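Local atomic coordinates of phosphatidylglycerophosphatase B (Bacillus subtilis, PDB entry 6FMX), a protein that removes the terminal phosphate from phosphatidylglycerophosphate to give phosphatidylglycerol, and also hydrolyses undecaprenyl pyrophosphate, in the bacterial cell membrane. Residues Pro127-Ser132 / Ile182-Leu187. Sequence-based numbering, arbitrary orientation.
Sequences PLVHES and ISRVYL. With WO4 (tungstate(VI)ion), chain G.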
ATOM      1  N   PRO A 127      11.734 -12.887 -11.571  1.00 28.70           N
ATOM      2  CA  PRO A 127      11.728 -11.559 -10.950  1.00 28.76           C
ATOM      3  C   PRO A 127      12.484 -10.566 -11.816  1.00 27.09           C
ATOM      4  O   PRO A 127      13.498 -10.903 -12.430  1.00 27.10           O
ATOM      5  CB  PRO A 127      12.442 -11.788  -9.615  1.00 29.00           C
ATOM      6  CG  PRO A 127      13.396 -12.916  -9.917  1.00 30.90           C
ATOM      7  CD  PRO A 127      12.699 -13.796 -10.922  1.00 28.83           C
ATOM      8  N   LEU A 128      11.982  -9.334 -11.869  1.00 26.54           N
ATOM      9  CA  LEU A 128      12.692  -8.266 -12.553  1.00 28.30           C
ATOM     10  C   LEU A 128      13.337  -7.286 -11.586  1.00 33.68           C
ATOM     11  O   LEU A 128      14.083  -6.402 -12.020  1.00 32.68           O
ATOM     12  CB  LEU A 128      11.744  -7.511 -13.489  1.00 27.41           C
ATOM     13  CG  LEU A 128      11.340  -8.303 -14.731  1.00 26.68           C
ATOM     14  CD1 LEU A 128      10.212  -7.590 -15.471  1.00 25.69           C
ATOM     15  CD2 LEU A 128      12.565  -8.535 -15.637  1.00 26.56           C
ATOM     16  N   VAL A 129      13.068  -7.415 -10.292  1.00 29.92           N
ATOM     17  CA  VAL A 129      13.664  -6.554  -9.283  1.00 37.75           C
ATOM     18  C   VAL A 129      14.134  -7.421  -8.126  1.00 35.21           C
ATOM     19  O   VAL A 129      13.712  -8.568  -7.955  1.00 33.91           O
ATOM     20  CB  VAL A 129      12.696  -5.455  -8.781  1.00 33.66           C
ATOM     21  CG1 VAL A 129      12.517  -4.378  -9.846  1.00 36.26           C
ATOM     22  CG2 VAL A 129      11.359  -6.037  -8.363  1.00 32.15           C
ATOM     23  N   HIS A 130      15.032  -6.852  -7.331  1.00 38.35           N
ATOM     24  CA  HIS A 130      15.621  -7.553  -6.203  1.00 46.83           C
ATOM     25  C   HIS A 130      14.693  -7.503  -4.995  1.00 43.89           C
ATOM     26  O   HIS A 130      13.946  -6.543  -4.794  1.00 42.33           O
ATOM     27  CB  HIS A 130      16.976  -6.936  -5.852  1.00 51.91           C
ATOM     28  CG  HIS A 130      17.377  -7.122  -4.423  1.00 60.33           C
ATOM     29  ND1 HIS A 130      18.144  -8.188  -4.001  1.00 58.20           N
ATOM     30  CD2 HIS A 130      17.128  -6.377  -3.318  1.00 61.21           C
ATOM     31  CE1 HIS A 130      18.342  -8.097  -2.698  1.00 59.64           C
ATOM     32  NE2 HIS A 130      17.736  -7.008  -2.259  1.00 62.01           N
ATOM     33  N   GLU A 131      14.744  -8.561  -4.191  1.00 43.58           N
ATOM     34  CA  GLU A 131      14.031  -8.615  -2.923  1.00 43.98           C
ATOM     35  C   GLU A 131      14.864  -9.425  -1.941  1.00 49.51           C
ATOM     36  O   GLU A 131      15.622 -10.312  -2.339  1.00 49.35           O
ATOM     37  CB  GLU A 131      12.630  -9.229  -3.083  1.00 39.13           C
ATOM     38  CG  GLU A 131      12.604 -10.558  -3.844  1.00 40.89           C
ATOM     39  CD  GLU A 131      13.035 -11.726  -2.980  1.00 42.48           C
ATOM     40  OE1 GLU A 131      13.476 -12.764  -3.526  1.00 38.54           O
ATOM     41  OE2 GLU A 131      12.926 -11.600  -1.737  1.00 47.91           O
ATOM     42  N   SER A 132      14.720  -9.119  -0.655  1.00 47.99           N
ATOM     43  CA  SER A 132      15.486  -9.801   0.385  1.00 48.45           C
ATOM     44  C   SER A 132      14.609 -10.127   1.586  1.00 46.21           C
ATOM     45  O   SER A 132      15.023  -9.959   2.737  1.00 51.56           O
ATOM     46  CB  SER A 132      16.688  -8.966   0.817  1.00 53.66           C
ATOM     47  OG  SER A 132      16.267  -7.866   1.604  1.00 52.89           O
ATOM     48  N   ILE A 182      -0.160  -3.799  -8.928  1.00 25.74           N
ATOM     49  CA  ILE A 182      -0.060  -4.483 -10.219  1.00 26.62           C
ATOM     50  C   ILE A 182       1.402  -4.703 -10.582  1.00 26.71           C
ATOM     51  O   ILE A 182       1.788  -5.769 -11.081  1.00 27.42           O
ATOM     52  CB  ILE A 182      -0.783  -3.680 -11.317  1.00 26.15           C
ATOM     53  CG1 ILE A 182      -2.304  -3.763 -11.168  1.00 28.49           C
ATOM     54  CG2 ILE A 182      -0.352  -4.146 -12.707  1.00 32.76           C
ATOM     55  CD1 ILE A 182      -3.019  -2.727 -12.050  1.00 29.71           C
ATOM     56  N   SER A 183       2.235  -3.693 -10.312  1.00 27.13           N
ATOM     57  CA  SER A 183       3.647  -3.745 -10.675  1.00 28.43           C
ATOM     58  C   SER A 183       4.391  -4.838  -9.917  1.00 26.29           C
ATOM     59  O   SER A 183       5.310  -5.442 -10.469  1.00 25.86           O
ATOM     60  CB  SER A 183       4.299  -2.378 -10.429  1.00 28.93           C
ATOM     61  OG  SER A 183       4.626  -2.192  -9.058  1.00 27.07           O
ATOM     62  N   ARG A 184       4.013  -5.121  -8.663  1.00 23.83           N
ATOM     63  CA  ARG A 184       4.682  -6.202  -7.941  1.00 24.29           C
ATOM     64  C   ARG A 184       4.388  -7.556  -8.568  1.00 24.63           C
ATOM     65  O   ARG A 184       5.251  -8.443  -8.567  1.00 24.19           O
ATOM     66  CB  ARG A 184       4.273  -6.221  -6.463  1.00 23.56           C
ATOM     67  CG  ARG A 184       4.319  -4.857  -5.772  1.00 28.80           C
ATOM     68  CD  ARG A 184       5.696  -4.224  -5.937  1.00 28.04           C
ATOM     69  NE  ARG A 184       6.723  -4.902  -5.152  1.00 27.58           N
ATOM     70  CZ  ARG A 184       8.028  -4.678  -5.281  1.00 30.53           C
ATOM     71  NH1 ARG A 184       8.473  -3.802  -6.174  1.00 23.99           N
ATOM     72  NH2 ARG A 184       8.891  -5.334  -4.521  1.00 29.88           N
ATOM     73  N   VAL A 185       3.181  -7.742  -9.101  1.00 24.67           N
ATOM     74  CA  VAL A 185       2.873  -8.994  -9.780  1.00 25.37           C
ATOM     75  C   VAL A 185       3.530  -9.022 -11.155  1.00 24.99           C
ATOM     76  O   VAL A 185       4.139 -10.024 -11.546  1.00 25.20           O
ATOM     77  CB  VAL A 185       1.352  -9.199  -9.874  1.00 26.44           C
ATOM     78  CG1 VAL A 185       1.056 -10.509 -10.572  1.00 28.33           C
ATOM     79  CG2 VAL A 185       0.717  -9.172  -8.464  1.00 21.12           C
ATOM     80  N   TYR A 186       3.434  -7.914 -11.895  1.00 26.10           N
ATOM     81  CA  TYR A 186       4.105  -7.791 -13.190  1.00 26.30           C
ATOM     82  C   TYR A 186       5.597  -8.094 -13.085  1.00 23.62           C
ATOM     83  O   TYR A 186       6.159  -8.816 -13.919  1.00 23.78           O
ATOM     84  CB  TYR A 186       3.894  -6.377 -13.754  1.00 23.81           C
ATOM     85  CG  TYR A 186       4.581  -6.145 -15.090  1.00 25.25           C
ATOM     86  CD1 TYR A 186       5.939  -5.864 -15.158  1.00 22.96           C
ATOM     87  CD2 TYR A 186       3.865  -6.186 -16.279  1.00 26.97           C
ATOM     88  CE1 TYR A 186       6.575  -5.665 -16.370  1.00 25.30           C
ATOM     89  CE2 TYR A 186       4.495  -5.971 -17.507  1.00 26.56           C
ATOM     90  CZ  TYR A 186       5.850  -5.712 -17.536  1.00 25.64           C
ATOM     91  OH  TYR A 186       6.500  -5.510 -18.734  1.00 25.46           O
ATOM     92  N   LEU A 187       6.267  -7.497 -12.104  1.00 23.58           N
ATOM     93  CA  LEU A 187       7.710  -7.638 -11.960  1.00 23.79           C
ATOM     94  C   LEU A 187       8.120  -8.969 -11.340  1.00 26.06           C
ATOM     95  O   LEU A 187       9.316  -9.189 -11.116  1.00 24.90           O
ATOM     96  CB  LEU A 187       8.274  -6.479 -11.131  1.00 25.56           C
ATOM     97  CG  LEU A 187       8.126  -5.089 -11.755  1.00 26.57           C
ATOM     98  CD1 LEU A 187       8.410  -3.992 -10.741  1.00 26.08           C
ATOM     99  CD2 LEU A 187       9.044  -4.952 -12.981  1.00 26.45           C
TER
HETATM  100  W   WO4 G 306       7.944  -6.151  -1.069  0.60 32.04           W
HETATM  101  O1  WO4 G 306       9.082  -7.213  -2.384  0.60 23.62           O
HETATM  102  O2  WO4 G 306       7.265  -7.332   0.435  0.60 25.41           O
HETATM  103  O3  WO4 G 306       9.117  -4.750  -0.168  0.60 29.60           O
HETATM  104  O4  WO4 G 306       6.371  -5.421  -2.079  0.60 26.57           O
HETATM  105  O   HOH W   1      11.949  -4.591  -4.417  0.67 38.84           O
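Leu-128 N donates to Leu-187 O across 2.8 Å and fastens the loop between helices 96-118 and 139-158, probably extracellular, to the residue that follows helix 166-186. The same carbonyl oxygen receives a CA-H...O contact from Pro-127 CA at 3.4 Å. Beside this pair the two leucine side chains cross at about a right angle, Leu-187 CD2 lying 3.8 Å from both CB and CD1 of Leu-128. Leu-128 CD1 also lies 4.2 Å from CE1 of Tyr-186. Val-129 adds its CG2 branch, 4.2 Å from Leu-187 CB, and this methyl also comes near NH1 of Arg-184. In the PAP2 phosphatase fold, this helix end opens sequence motif III, and Arg-184 extends the contact into the tungstate pocket, beside His-140 and His-190, the presumed proton donor and nucleophile. Its chain bends at chi2 (-54°) and chi3 (-71°), which turns the guanidinium back toward the tungstate: NH2 donates to O1 of the ion at 2.9 Å, while NE makes a weak bond to O4. One water, accepting from NH2 of Arg-184 at 3.1 Å and donating to His-130 O, links the guanidinium edge to the loop backbone. A leucine in place of Arg-184, with no side-chain N-H groups, would probably leave tungstate O1 and O4 short of donors and the water less firmly placed. Farther out, Thr-69 holds NH1 of Arg-184, and Glu-131 OE2 makes a salt bridge to Arg-122, which also hydrogen-bonds the tungstate. Asn-62, on helix 59-70, positions the Tyr-186 ring through its hydroxyl.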